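Local coordinates for protein putative secreted glycosylhydrolase (Parabacteroides distasonis ATCC 8503, PDB 3IMM) that probably works as a secreted hydrolase acting on sugar glycosides, as a member of the 3-keto-disaccharide hydrolase family with a concanavalin-like beta-sandwich, at residues E47-D52 with I196-L201; K8-K13 with I40-E45; K56-T61 with D188-F193; L51-K56 with M125-A130. One frame throughout, in Å; residues are numbered along the deposited sequence.

Contacts 1, 3 and 4 all use strand 49-57 of the six-stranded antiparallel sheet. Contacts 1 and 3 pair it with strand 191-200 at its two ends, their centres about 24 Å apart, whereas contact 4 pairs its other side with strand 122-130 and shares Leu51 and Asp52 with contact 1. Contact 4 is buried, contact 1 partly so; both set a salt bridge on one face of the sheet and hydrocarbon on the other. Contact 3 lies at the surface, where a cation-pi pair and side-chain-to-backbone bonds replace the salt bridge. Contact 2, buried and held by apolar packing, joins the edge of this sheet to strand 40-42 of the second one.

Contact 1. Residues E47-D52 with I196-L201; sequences ENFELD and IKIRSL
Glu50 and Arg199 face each other as a hydrogen-bonded pair of the antiparallel strands 49-57 and 191-200, and their side chains run alongside one another into a salt bridge. Two nitrogens of Arg199 converge on one oxygen, Glu50 OE2, with NE at 2.7 Å and NH2 at 2.9 Å. Both come from the same face of the carboxylate, whose plane is turned 30° from the guanidinium. In each residue CG stands between the backbone N and the carbonyl carbon (chi1 55° in Glu50), and an extended chain carries the charged group onward. One water donates to both Glu50 OE2 and Ser200 O. A leucine in place of Arg199 would probably leave Glu50 OE2 without its two-nitrogen grip and its carboxylate freer to turn.

Backbone bonds join Glu50 to Arg199 and Asp52 to Lys197 in both directions. Past the last bridge, Leu201 N reaches Asn48 O over 2.9 Å in an almost straight bond (176°), though from above the carbonyl plane.

Apolar contacts line the other face. Ile198 CD1 approaches the Phe49 ring obliquely, 3.7 Å from Phe49 CD1, while Leu51 CD1 lies 4.1 Å from Ile196 CG2; Phe49, Leu51 and Ile198 all reach Ile180 of the opposing sheet. On the charged face, Lys197 CG packs 3.7 Å from Asp52 CB, although the Asp52 carboxylate has Arg126 as its partner. The strand pair thus gives hydrocarbon to the sandwich interior and ionic groups to the other face of the sheet, where the charge of buried Glu50 is probably stabilised by Arg199.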
loop_
_atom_site.group_PDB
_atom_site.type_symbol
_atom_site.label_atom_id
_atom_site.label_comp_id
_atom_site.label_asym_id
_atom_site.label_seq_id
_atom_site.Cartn_x
_atom_site.Cartn_y
_atom_site.Cartn_z
ATOM N N GLU A 47 -1.768 13.177 -7.009
ATOM C CA GLU A 47 -2.511 12.451 -8.027
ATOM C C GLU A 47 -1.610 12.317 -9.243
ATOM O O GLU A 47 -0.633 13.098 -9.401
ATOM C CB GLU A 47 -3.790 13.188 -8.415
ATOM C CG GLU A 47 -3.571 14.600 -8.904
ATOM C CD GLU A 47 -4.870 15.294 -9.244
ATOM O OE1 GLU A 47 -5.938 14.622 -9.238
ATOM O OE2 GLU A 47 -4.821 16.515 -9.526
ATOM N N ASN A 48 -1.913 11.346 -10.096
ATOM C CA ASN A 48 -1.194 11.218 -11.391
ATOM C C ASN A 48 0.306 11.098 -11.176
ATOM O O ASN A 48 1.110 11.914 -11.634
ATOM C CB ASN A 48 -1.540 12.395 -12.318
ATOM C CG ASN A 48 -2.996 12.393 -12.689
ATOM O OD1 ASN A 48 -3.561 11.324 -12.984
ATOM N ND2 ASN A 48 -3.627 13.566 -12.662
ATOM N N PHE A 49 0.646 10.049 -10.449
ATOM C CA PHE A 49 1.979 9.816 -9.985
ATOM C C PHE A 49 2.356 8.334 -10.070
ATOM O O PHE A 49 1.514 7.489 -10.262
ATOM C CB PHE A 49 2.089 10.314 -8.542
ATOM C CG PHE A 49 1.274 9.549 -7.557
ATOM C CD1 PHE A 49 1.745 8.351 -7.008
ATOM C CD2 PHE A 49 0.050 10.043 -7.123
ATOM C CE1 PHE A 49 0.985 7.651 -6.056
ATOM C CE2 PHE A 49 -0.716 9.339 -6.202
ATOM C CZ PHE A 49 -0.247 8.149 -5.666
ATOM N N GLU A 50 3.655 8.075 -9.996
ATOM C CA GLU A 50 4.169 6.762 -9.723
ATOM C C GLU A 50 5.038 6.794 -8.475
ATOM O O GLU A 50 5.913 7.706 -8.293
ATOM C CB GLU A 50 4.907 6.157 -10.921
ATOM C CG GLU A 50 5.991 6.935 -11.491
ATOM C CD GLU A 50 6.519 6.322 -12.787
ATOM O OE1 GLU A 50 6.185 5.172 -13.102
ATOM O OE2 GLU A 50 7.254 7.007 -13.492
ATOM N N LEU A 51 4.755 5.825 -7.601
ATOM C CA LEU A 51 5.403 5.686 -6.318
ATOM C C LEU A 51 6.254 4.426 -6.404
ATOM O O LEU A 51 5.768 3.377 -6.801
ATOM C CB LEU A 51 4.327 5.601 -5.224
ATOM C CG LEU A 51 4.712 5.298 -3.770
ATOM C CD1 LEU A 51 5.468 6.475 -3.158
ATOM C CD2 LEU A 51 3.475 4.951 -2.930
ATOM N N ASP A 52 7.534 4.559 -6.066
ATOM C CA ASP A 52 8.482 3.448 -5.949
ATOM C C ASP A 52 8.884 3.290 -4.498
ATOM O O ASP A 52 9.076 4.295 -3.762
ATOM C CB ASP A 52 9.765 3.763 -6.713
ATOM C CG ASP A 52 9.827 3.121 -8.044
ATOM O OD1 ASP A 52 8.798 2.978 -8.687
ATOM O OD2 ASP A 52 10.927 2.769 -8.437
ATOM N N ILE A 196 11.908 5.185 -0.781
ATOM C CA ILE A 196 10.531 5.581 -1.062
ATOM C C ILE A 196 10.571 6.918 -1.785
ATOM O O ILE A 196 10.989 7.955 -1.222
ATOM C CB ILE A 196 9.697 5.678 0.179
ATOM C CG1 ILE A 196 9.918 4.474 1.083
ATOM C CG2 ILE A 196 8.215 5.797 -0.160
ATOM C CD1 ILE A 196 9.557 4.754 2.510
ATOM N N LYS A 197 10.142 6.885 -3.042
ATOM C CA LYS A 197 10.222 8.024 -3.940
ATOM C C LYS A 197 9.035 8.112 -4.883
ATOM O O LYS A 197 8.299 7.160 -5.101
ATOM C CB LYS A 197 11.537 7.996 -4.739
ATOM C CG LYS A 197 11.776 6.698 -5.560
ATOM C CD LYS A 197 13.166 6.701 -6.119
ATOM C CE LYS A 197 13.332 5.798 -7.364
ATOM N NZ LYS A 197 14.772 5.860 -7.820
ATOM N N ILE A 198 8.840 9.289 -5.420
ATOM C CA ILE A 198 7.661 9.580 -6.197
ATOM C C ILE A 198 8.041 10.511 -7.365
ATOM O O ILE A 198 8.967 11.308 -7.265
ATOM C CB ILE A 198 6.558 10.194 -5.303
ATOM C CG1 ILE A 198 5.241 10.305 -6.062
ATOM C CG2 ILE A 198 6.983 11.587 -4.718
ATOM C CD1 ILE A 198 4.058 10.601 -5.154
ATOM N N ARG A 199 7.352 10.366 -8.486
ATOM C CA ARG A 199 7.373 11.390 -9.524
ATOM C C ARG A 199 6.058 11.425 -10.267
ATOM O O ARG A 199 5.283 10.478 -10.221
ATOM C CB ARG A 199 8.517 11.176 -10.481
ATOM C CG ARG A 199 8.388 10.002 -11.318
ATOM C CD ARG A 199 9.488 9.918 -12.376
ATOM N NE ARG A 199 9.376 8.592 -12.985
ATOM C CZ ARG A 199 10.310 8.018 -13.734
ATOM N NH1 ARG A 199 11.456 8.630 -13.975
ATOM N NH2 ARG A 199 10.108 6.792 -14.187
ATOM N N SER A 200 5.804 12.528 -10.961
ATOM C CA SER A 200 4.559 12.679 -11.694
ATOM C C SER A 200 4.568 11.848 -12.968
ATOM O O SER A 200 5.614 11.586 -13.547
ATOM C CB SER A 200 4.303 14.143 -12.013
ATOM O OG SER A 200 4.290 14.883 -10.788
ATOM N N LEU A 201 3.390 11.423 -13.385
ATOM C CA LEU A 201 3.237 10.754 -14.669
ATOM C C LEU A 201 3.179 11.843 -15.769
ATOM O O LEU A 201 2.764 12.982 -15.537
ATOM C CB LEU A 201 1.986 9.871 -14.677
ATOM C CG LEU A 201 1.952 8.695 -13.706
ATOM C CD1 LEU A 201 0.593 7.983 -13.755
ATOM C CD2 LEU A 201 3.076 7.706 -13.989
ATOM O OXT LEU A 201 3.588 11.662 -16.921
HETATM O O HOH W 1 1.572 14.370 -10.370
HETATM O O HOH W 2 6.667 9.478 -14.909
#

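Contact 2. Residues K8-K13 with I40-E45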
loop_
_atom_site.group_PDB
_atom_site.type_symbol
_atom_site.label_atom_id
_atom_site.label_comp_id
_atom_site.label_asym_id
_atom_site.label_seq_id
_atom_site.Cartn_x
_atom_site.Cartn_y
_atom_site.Cartn_z
ATOM N N LYS A 8 11.560 12.322 -6.454
ATOM C CA LYS A 8 11.974 12.883 -5.173
ATOM C C LYS A 8 11.606 11.911 -4.043
ATOM O O LYS A 8 10.612 11.139 -4.154
ATOM C CB LYS A 8 11.319 14.248 -4.941
ATOM C CG LYS A 8 9.873 14.145 -4.483
ATOM C CD LYS A 8 9.171 15.503 -4.399
ATOM C CE LYS A 8 7.691 15.306 -4.060
ATOM N NZ LYS A 8 6.863 16.537 -3.906
ATOM N N PRO A 9 12.397 11.941 -2.963
ATOM C CA PRO A 9 12.047 11.177 -1.793
ATOM C C PRO A 9 10.635 11.567 -1.304
ATOM O O PRO A 9 10.315 12.753 -1.179
ATOM C CB PRO A 9 13.132 11.570 -0.793
ATOM C CG PRO A 9 13.721 12.790 -1.305
ATOM C CD PRO A 9 13.653 12.701 -2.749
ATOM N N LEU A 10 9.791 10.580 -1.072
ATOM C CA LEU A 10 8.398 10.860 -0.755
ATOM C C LEU A 10 8.282 11.719 0.506
ATOM O O LEU A 10 7.396 12.552 0.604
ATOM C CB LEU A 10 7.634 9.538 -0.563
ATOM C CG LEU A 10 6.163 9.628 -0.185
ATOM C CD1 LEU A 10 5.312 10.307 -1.321
ATOM C CD2 LEU A 10 5.619 8.208 0.209
ATOM N N PHE A 11 9.146 11.483 1.485
ATOM C CA PHE A 11 9.017 12.156 2.760
ATOM C C PHE A 11 10.135 13.159 2.939
ATOM O O PHE A 11 10.351 13.633 4.047
ATOM C CB PHE A 11 8.974 11.165 3.952
ATOM C CG PHE A 11 7.822 10.199 3.921
ATOM C CD1 PHE A 11 6.508 10.640 3.724
ATOM C CD2 PHE A 11 8.043 8.836 4.114
ATOM C CE1 PHE A 11 5.453 9.744 3.697
ATOM C CE2 PHE A 11 6.978 7.940 4.141
ATOM C CZ PHE A 11 5.679 8.388 3.919
ATOM N N GLY A 12 10.810 13.512 1.848
ATOM C CA GLY A 12 11.983 14.353 1.895
ATOM C C GLY A 12 13.110 13.696 2.644
ATOM O O GLY A 12 13.091 12.504 2.853
ATOM N N LYS A 13 14.080 14.490 3.086
ATOM C CA LYS A 13 15.159 13.995 3.945
ATOM C C LYS A 13 14.752 14.122 5.391
ATOM O O LYS A 13 14.089 15.086 5.787
ATOM C CB LYS A 13 16.418 14.798 3.728
ATOM C CG LYS A 13 16.849 14.933 2.283
ATOM C CD LYS A 13 17.873 16.085 2.149
ATOM C CE LYS A 13 19.277 15.567 1.975
ATOM N NZ LYS A 13 19.390 14.811 0.669
ATOM N N ILE A 40 2.157 6.785 8.839
ATOM C CA ILE A 40 2.984 7.947 8.450
ATOM C C ILE A 40 2.409 8.480 7.137
ATOM O O ILE A 40 2.066 7.689 6.243
ATOM C CB ILE A 40 4.513 7.577 8.293
ATOM C CG1 ILE A 40 5.349 8.794 7.862
ATOM C CG2 ILE A 40 4.753 6.353 7.325
ATOM C CD1 ILE A 40 6.784 8.698 8.204
ATOM N N TRP A 41 2.266 9.805 7.023
ATOM C CA TRP A 41 1.605 10.381 5.871
ATOM C C TRP A 41 2.458 11.423 5.243
ATOM O O TRP A 41 3.274 12.064 5.914
ATOM C CB TRP A 41 0.256 11.019 6.236
ATOM C CG TRP A 41 -0.701 10.066 6.904
ATOM C CD1 TRP A 41 -0.945 9.965 8.231
ATOM C CD2 TRP A 41 -1.517 9.081 6.263
ATOM N NE1 TRP A 41 -1.856 8.961 8.467
ATOM C CE2 TRP A 41 -2.225 8.407 7.274
ATOM C CE3 TRP A 41 -1.749 8.735 4.930
ATOM C CZ2 TRP A 41 -3.135 7.386 6.998
ATOM C CZ3 TRP A 41 -2.629 7.729 4.652
ATOM C CH2 TRP A 41 -3.309 7.050 5.689
ATOM N N THR A 42 2.232 11.620 3.946
ATOM C CA THR A 42 2.738 12.787 3.282
ATOM C C THR A 42 2.020 14.014 3.849
ATOM O O THR A 42 0.884 13.920 4.319
ATOM C CB THR A 42 2.556 12.693 1.746
ATOM O OG1 THR A 42 1.185 12.469 1.446
ATOM C CG2 THR A 42 3.397 11.561 1.158
ATOM N N LYS A 43 2.698 15.162 3.830
ATOM C CA LYS A 43 2.085 16.407 4.245
ATOM C C LYS A 43 1.239 16.992 3.103
ATOM O O LYS A 43 0.345 17.822 3.338
ATOM C CB LYS A 43 3.159 17.427 4.651
ATOM C CG LYS A 43 3.836 17.171 5.982
ATOM C CD LYS A 43 4.784 18.360 6.284
ATOM C CE LYS A 43 5.357 18.270 7.668
ATOM N NZ LYS A 43 6.433 19.229 7.770
ATOM N N ASP A 44 1.524 16.538 1.882
ATOM C CA ASP A 44 0.884 17.022 0.654
ATOM C C ASP A 44 0.071 15.922 -0.056
ATOM O O ASP A 44 0.296 14.741 0.155
ATOM C CB ASP A 44 1.959 17.529 -0.323
ATOM C CG ASP A 44 2.798 18.645 0.247
ATOM O OD1 ASP A 44 2.261 19.482 1.006
ATOM O OD2 ASP A 44 4.004 18.682 -0.087
ATOM N N GLU A 45 -0.865 16.336 -0.903
ATOM C CA GLU A 45 -1.689 15.413 -1.684
ATOM C C GLU A 45 -1.086 15.206 -3.056
ATOM O O GLU A 45 -0.407 16.084 -3.596
ATOM C CB GLU A 45 -3.120 15.923 -1.812
ATOM C CG GLU A 45 -3.818 16.098 -0.455
ATOM C CD GLU A 45 -5.274 16.469 -0.574
ATOM O OE1 GLU A 45 -6.015 15.760 -1.256
ATOM O OE2 GLU A 45 -5.687 17.469 0.025
HETATM O O HOH W 3 4.461 17.750 -3.109
#
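Ile40 lays its CG1 over one face of the Phe11 ring, 4.2 Å from the centroid and 19° off the normal, a CH-pi contact. With CG1 anti to the backbone N (chi1 179°), this branch is directed at the ring, and CG2 comes within 4.1 Å of Phe11 CZ. Leu10 CD2 lies against the opposite face, so the phenyl group is held between two aliphatic side chains. At Trp41 the backbone does the touching: its carbonyl carbon is 3.8 Å from Phe11 CE1, while the indole packs edge-to-face with Trp75. Here the two sheets of a concanavalin-like sandwich meet at their margin, since strand 8-9 is outermost in the six-stranded sheet and strand 40-42 belongs to the five-stranded one. A type I turn from Pro9 to Gly12 has Leu10 and Phe11 at its two central positions and presents both to this seam. Next comes Thr42, whose N lies at the edge of the Phe11 ring. The Thr42 and Leu10 side chains cross at about a right angle, and Thr42 CG2 presses on Leu10 CD1 at 3.4 Å, tighter than usual packing. The hydroxyl turns to the backbone: Thr42 OG1 donates to Asp44 O (2.8 Å) in the carbonyl plane and accepts from Ile180 N. At Asp44, a water donates to OD2 over 3.2 Å and accepts a weak bond from Lys8 NZ, which has Tyr46 OH as a further partner.

Contact 3. Residues K56-T61 with D188-F193; sequences KTDVGT and DSLIWF
Lys56 stretches across one face of the Trp192 indole while Leu190 CB rests on the opposite face, leaving the ring system between them. The lysine chain bends at its third torsion (chi3 73°), which places CE 3.9 Å from the centroid of the six-membered ring. NZ follows over the same face, 4.5 Å from that centroid and 16° off the normal, in a cation-pi interaction. Lys56 O lies in the ring plane at its edge and accepts from Trp192 N, one of two backbone bonds of this antiparallel pair. Trp122 of the neighbouring strand touches both side chains.

Beyond the pair, strand 49-57 leaves the six-stranded sheet through a type II turn, Asp58 to Thr61, with Gly60 at its positive-phi position. The chain then enters strand 62-69 of the other sheet of the sandwich, where Asn62 and Ser63 bind the sodium ion. Asp58 runs alongside Leu190, and its OD2 takes the N-H of Leu190 on the anti lone pair, at 2.8 Å and nearly straight (177°). From the other segment, Ser189 OG donates in the carbonyl plane to Val59 O over 2.7 Å. Thr61 OG1 works in two directions, donating to Leu190 O at 2.7 Å and accepting from Asp58 N at 2.9 Å, which fixes the rotation of the hydroxyl. Its methyl CG2 meets Ile191 CD1 at 3.8 Å, the two side chains crossing at about a right angle.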
loop_
_atom_site.group_PDB
_atom_site.type_symbol
_atom_site.label_atom_id
_atom_site.label_comp_id
_atom_site.label_asym_id
_atom_site.label_seq_id
_atom_site.Cartn_x
_atom_site.Cartn_y
_atom_site.Cartn_z
ATOM N N LYS A 56 11.088 -4.998 2.771
ATOM C CA LYS A 56 11.525 -6.335 3.235
ATOM C C LYS A 56 10.512 -6.855 4.244
ATOM O O LYS A 56 10.092 -6.148 5.146
ATOM C CB LYS A 56 12.906 -6.218 3.889
ATOM C CG LYS A 56 13.520 -7.486 4.499
ATOM C CD LYS A 56 14.990 -7.229 4.969
ATOM C CE LYS A 56 15.031 -6.389 6.220
ATOM N NZ LYS A 56 16.376 -6.279 6.799
ATOM N N THR A 57 10.129 -8.105 4.103
ATOM C CA THR A 57 9.179 -8.694 5.023
ATOM C C THR A 57 9.847 -9.499 6.113
ATOM O O THR A 57 11.026 -9.851 6.034
ATOM C CB THR A 57 8.174 -9.615 4.285
ATOM O OG1 THR A 57 8.861 -10.776 3.826
ATOM C CG2 THR A 57 7.531 -8.879 3.110
ATOM N N ASP A 58 9.045 -9.718 7.145
ATOM C CA ASP A 58 9.225 -10.710 8.173
ATOM C C ASP A 58 8.230 -11.860 7.893
ATOM O O ASP A 58 7.284 -11.720 7.084
ATOM C CB ASP A 58 8.784 -10.059 9.479
ATOM C CG ASP A 58 9.657 -10.370 10.642
ATOM O OD1 ASP A 58 10.592 -11.184 10.506
ATOM O OD2 ASP A 58 9.425 -9.727 11.700
ATOM N N VAL A 59 8.380 -12.967 8.612
ATOM C CA VAL A 59 7.451 -14.061 8.498
ATOM C C VAL A 59 6.099 -13.502 8.933
ATOM O O VAL A 59 5.995 -12.922 9.997
ATOM C CB VAL A 59 7.871 -15.322 9.339
ATOM C CG1 VAL A 59 6.748 -16.340 9.381
ATOM C CG2 VAL A 59 9.133 -15.965 8.745
ATOM N N GLY A 60 5.114 -13.589 8.049
ATOM C CA GLY A 60 3.730 -13.237 8.360
ATOM C C GLY A 60 3.392 -11.766 8.274
ATOM O O GLY A 60 2.312 -11.365 8.701
ATOM N N THR A 61 4.314 -10.958 7.733
ATOM C CA THR A 61 4.037 -9.544 7.471
ATOM C C THR A 61 2.696 -9.285 6.760
ATOM O O THR A 61 2.375 -9.929 5.774
ATOM C CB THR A 61 5.180 -8.935 6.643
ATOM O OG1 THR A 61 6.325 -8.848 7.474
ATOM C CG2 THR A 61 4.838 -7.542 6.127
ATOM N N ASP A 188 3.681 -8.812 15.875
ATOM C CA ASP A 188 5.073 -9.224 15.983
ATOM C C ASP A 188 5.851 -9.240 14.677
ATOM O O ASP A 188 7.053 -9.298 14.723
ATOM C CB ASP A 188 5.163 -10.621 16.611
ATOM C CG ASP A 188 4.970 -10.605 18.122
ATOM O OD1 ASP A 188 5.118 -9.542 18.778
ATOM O OD2 ASP A 188 4.682 -11.693 18.631
ATOM N N SER A 189 5.166 -9.240 13.525
ATOM C CA SER A 189 5.848 -9.241 12.223
ATOM C C SER A 189 6.249 -7.814 11.866
ATOM O O SER A 189 5.413 -6.895 11.873
ATOM C CB SER A 189 4.948 -9.821 11.142
ATOM O OG SER A 189 4.607 -11.158 11.455
ATOM N N LEU A 190 7.533 -7.618 11.594
ATOM C CA LEU A 190 8.007 -6.306 11.208
ATOM C C LEU A 190 7.927 -6.155 9.692
ATOM O O LEU A 190 7.676 -7.108 8.950
ATOM C CB LEU A 190 9.428 -6.081 11.695
ATOM C CG LEU A 190 9.756 -6.426 13.161
ATOM C CD1 LEU A 190 11.202 -5.942 13.480
ATOM C CD2 LEU A 190 8.770 -5.806 14.128
ATOM N N ILE A 191 8.094 -4.916 9.262
ATOM C CA ILE A 191 8.234 -4.559 7.868
ATOM C C ILE A 191 9.229 -3.391 7.811
ATOM O O ILE A 191 9.283 -2.578 8.725
ATOM C CB ILE A 191 6.846 -4.237 7.211
ATOM C CG1 ILE A 191 7.048 -4.069 5.692
ATOM C CG2 ILE A 191 6.235 -3.020 7.838
ATOM C CD1 ILE A 191 5.782 -4.090 4.791
ATOM N N TRP A 192 10.085 -3.376 6.788
ATOM C CA TRP A 192 11.074 -2.342 6.574
ATOM C C TRP A 192 10.901 -1.728 5.205
ATOM O O TRP A 192 10.697 -2.453 4.220
ATOM C CB TRP A 192 12.478 -2.951 6.655
ATOM C CG TRP A 192 12.836 -3.538 8.007
ATOM C CD1 TRP A 192 13.459 -2.895 9.014
ATOM C CD2 TRP A 192 12.608 -4.877 8.473
ATOM N NE1 TRP A 192 13.661 -3.738 10.084
ATOM C CE2 TRP A 192 13.144 -4.964 9.774
ATOM C CE3 TRP A 192 12.003 -6.010 7.919
ATOM C CZ2 TRP A 192 13.088 -6.134 10.538
ATOM C CZ3 TRP A 192 11.963 -7.171 8.669
ATOM C CH2 TRP A 192 12.499 -7.221 9.971
ATOM N N PHE A 193 11.031 -0.396 5.133
ATOM C CA PHE A 193 10.971 0.301 3.868
ATOM C C PHE A 193 12.236 1.096 3.543
ATOM O O PHE A 193 12.976 1.565 4.446
ATOM C CB PHE A 193 9.808 1.275 3.830
ATOM C CG PHE A 193 8.481 0.694 4.243
ATOM C CD1 PHE A 193 7.633 0.131 3.323
ATOM C CD2 PHE A 193 8.080 0.782 5.588
ATOM C CE1 PHE A 193 6.417 -0.346 3.715
ATOM C CE2 PHE A 193 6.861 0.303 5.992
ATOM C CZ PHE A 193 6.025 -0.274 5.053
#

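Contact 4. Residues L51-K56 with M125-A130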
loop_
_atom_site.group_PDB
_atom_site.type_symbol
_atom_site.label_atom_id
_atom_site.label_comp_id
_atom_site.label_asym_id
_atom_site.label_seq_id
_atom_site.Cartn_x
_atom_site.Cartn_y
_atom_site.Cartn_z
ATOM N N LEU A 51 4.755 5.825 -7.601
ATOM C CA LEU A 51 5.403 5.686 -6.318
ATOM C C LEU A 51 6.254 4.426 -6.404
ATOM O O LEU A 51 5.768 3.377 -6.801
ATOM C CB LEU A 51 4.327 5.601 -5.224
ATOM C CG LEU A 51 4.712 5.298 -3.770
ATOM C CD1 LEU A 51 5.468 6.475 -3.158
ATOM C CD2 LEU A 51 3.475 4.951 -2.930
ATOM N N ASP A 52 7.534 4.559 -6.066
ATOM C CA ASP A 52 8.482 3.448 -5.949
ATOM C C ASP A 52 8.884 3.290 -4.498
ATOM O O ASP A 52 9.076 4.295 -3.762
ATOM C CB ASP A 52 9.765 3.763 -6.713
ATOM C CG ASP A 52 9.827 3.121 -8.044
ATOM O OD1 ASP A 52 8.798 2.978 -8.687
ATOM O OD2 ASP A 52 10.927 2.769 -8.437
ATOM N N LEU A 53 9.053 2.036 -4.092
ATOM C CA LEU A 53 9.558 1.743 -2.767
ATOM C C LEU A 53 10.138 0.343 -2.725
ATOM O O LEU A 53 9.700 -0.543 -3.451
ATOM C CB LEU A 53 8.446 1.856 -1.738
ATOM C CG LEU A 53 7.228 0.915 -1.832
ATOM C CD1 LEU A 53 6.689 0.603 -0.455
ATOM C CD2 LEU A 53 6.111 1.477 -2.727
ATOM N N ASP A 54 11.132 0.162 -1.871
ATOM C CA ASP A 54 11.669 -1.142 -1.560
ATOM C C ASP A 54 10.994 -1.504 -0.275
ATOM O O ASP A 54 10.690 -0.605 0.526
ATOM C CB ASP A 54 13.189 -1.094 -1.338
ATOM C CG ASP A 54 13.973 -0.572 -2.560
ATOM O OD1 ASP A 54 13.409 -0.516 -3.667
ATOM O OD2 ASP A 54 15.171 -0.201 -2.406
ATOM N N PHE A 55 10.735 -2.801 -0.071
ATOM C CA PHE A 55 10.339 -3.293 1.225
ATOM C C PHE A 55 10.902 -4.685 1.483
ATOM O O PHE A 55 11.183 -5.448 0.533
ATOM C CB PHE A 55 8.824 -3.274 1.365
ATOM C CG PHE A 55 8.119 -4.245 0.496
ATOM C CD1 PHE A 55 7.836 -5.545 0.962
ATOM C CD2 PHE A 55 7.690 -3.879 -0.777
ATOM C CE1 PHE A 55 7.150 -6.448 0.162
ATOM C CE2 PHE A 55 7.021 -4.795 -1.596
ATOM C CZ PHE A 55 6.759 -6.073 -1.136
ATOM N N LYS A 56 11.088 -4.998 2.771
ATOM C CA LYS A 56 11.525 -6.335 3.235
ATOM C C LYS A 56 10.512 -6.855 4.244
ATOM O O LYS A 56 10.092 -6.148 5.146
ATOM C CB LYS A 56 12.906 -6.218 3.889
ATOM C CG LYS A 56 13.520 -7.486 4.499
ATOM C CD LYS A 56 14.990 -7.229 4.969
ATOM C CE LYS A 56 15.031 -6.389 6.220
ATOM N NZ LYS A 56 16.376 -6.279 6.799
HETATM N N MSE A 125 8.661 -2.402 -5.387
HETATM C CA MSE A 125 7.302 -2.220 -5.858
HETATM C C MSE A 125 7.173 -0.816 -6.443
HETATM O O MSE A 125 7.651 0.154 -5.868
HETATM C CB MSE A 125 6.295 -2.419 -4.722
HETATM C CG MSE A 125 4.877 -2.040 -5.076
HETATM SE SE MSE A 125 3.667 -2.317 -3.552
HETATM C CE MSE A 125 3.559 -4.176 -3.770
ATOM N N ARG A 126 6.549 -0.755 -7.603
ATOM C CA ARG A 126 6.140 0.494 -8.257
ATOM C C ARG A 126 4.599 0.534 -8.376
ATOM O O ARG A 126 3.964 -0.438 -8.823
ATOM C CB ARG A 126 6.777 0.607 -9.636
ATOM C CG ARG A 126 6.279 1.819 -10.432
ATOM C CD ARG A 126 7.133 2.064 -11.616
ATOM N NE ARG A 126 8.494 2.448 -11.226
ATOM C CZ ARG A 126 9.523 2.562 -12.072
ATOM N NH1 ARG A 126 9.371 2.402 -13.376
ATOM N NH2 ARG A 126 10.715 2.859 -11.601
ATOM N N ILE A 127 4.007 1.632 -7.938
ATOM C CA ILE A 127 2.551 1.811 -7.986
ATOM C C ILE A 127 2.304 3.021 -8.866
ATOM O O ILE A 127 2.765 4.096 -8.560
ATOM C CB ILE A 127 1.934 2.018 -6.600
ATOM C CG1 ILE A 127 2.381 0.910 -5.646
ATOM C CG2 ILE A 127 0.422 2.042 -6.669
ATOM C CD1 ILE A 127 2.044 1.224 -4.182
ATOM N N LYS A 128 1.618 2.820 -9.978
ATOM C CA LYS A 128 1.279 3.885 -10.906
ATOM C C LYS A 128 -0.180 4.234 -10.678
ATOM O O LYS A 128 -1.073 3.385 -10.826
ATOM C CB LYS A 128 1.520 3.483 -12.377
ATOM C CG LYS A 128 2.931 2.963 -12.672
ATOM C CD LYS A 128 3.217 2.765 -14.180
ATOM C CE LYS A 128 3.946 3.937 -14.790
ATOM N NZ LYS A 128 4.060 3.873 -16.267
ATOM N N CYS A 129 -0.405 5.491 -10.300
ATOM C CA CYS A 129 -1.726 5.956 -9.929
ATOM C C CYS A 129 -2.184 7.048 -10.886
ATOM O O CYS A 129 -1.867 8.217 -10.727
ATOM C CB CYS A 129 -1.713 6.431 -8.500
ATOM S SG CYS A 129 -1.459 5.102 -7.291
ATOM N N ALA A 130 -2.940 6.635 -11.890
ATOM C CA ALA A 130 -3.349 7.501 -12.976
ATOM C C ALA A 130 -4.858 7.654 -12.922
ATOM O O ALA A 130 -5.593 6.928 -13.577
ATOM C CB ALA A 130 -2.869 6.921 -14.349
#
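Arg126 reaches across the strand boundary to Asp52, with which it forms a non-hydrogen-bonded pair of the antiparallel strands 122-130 and 49-57. Already at CB it meets the carboxylate, 3.3 Å from Asp52 OD1, and CG lies equally near that oxygen. CD stays close to OD1, and Glu50 packs against its flank. A bend at the third torsion (chi3 -65°) then curls the chain round, bringing NE onto the syn lone pair of Asp52 OD1 at 2.6 Å, in a bond of 175°. The tip nitrogen NH2 reaches Asp52 OD2 over 3.2 Å, from the syn side but somewhat out of the carboxylate plane. This side-on, two-nitrogen salt bridge sets the two flat groups nearly coplanar. A methionine in place of Arg126 would probably leave the buried Asp52 carboxylate without its main counter-charge, with a weak bond to His124 remaining.

The other face of the strand pair is hydrocarbon. The Leu51 and Ile127 side chains lie side by side, with Leu51 CD2 4.2 Å from Ile127 CD1, and Leu53 CD2 also packs on Ile127 CD1. Met125, a selenomethionine, sets its CB at the edge of the Phe55 ring, 4.0 Å from CE2. Leu51, Leu53 and Ile127 converge on Val65 of strand 62-69. Paired backbone bonds link Leu51 with Ile127 and Leu53 with Met125, in the middle of one sheet of an antiparallel sandwich consistent with the concanavalin-like fold.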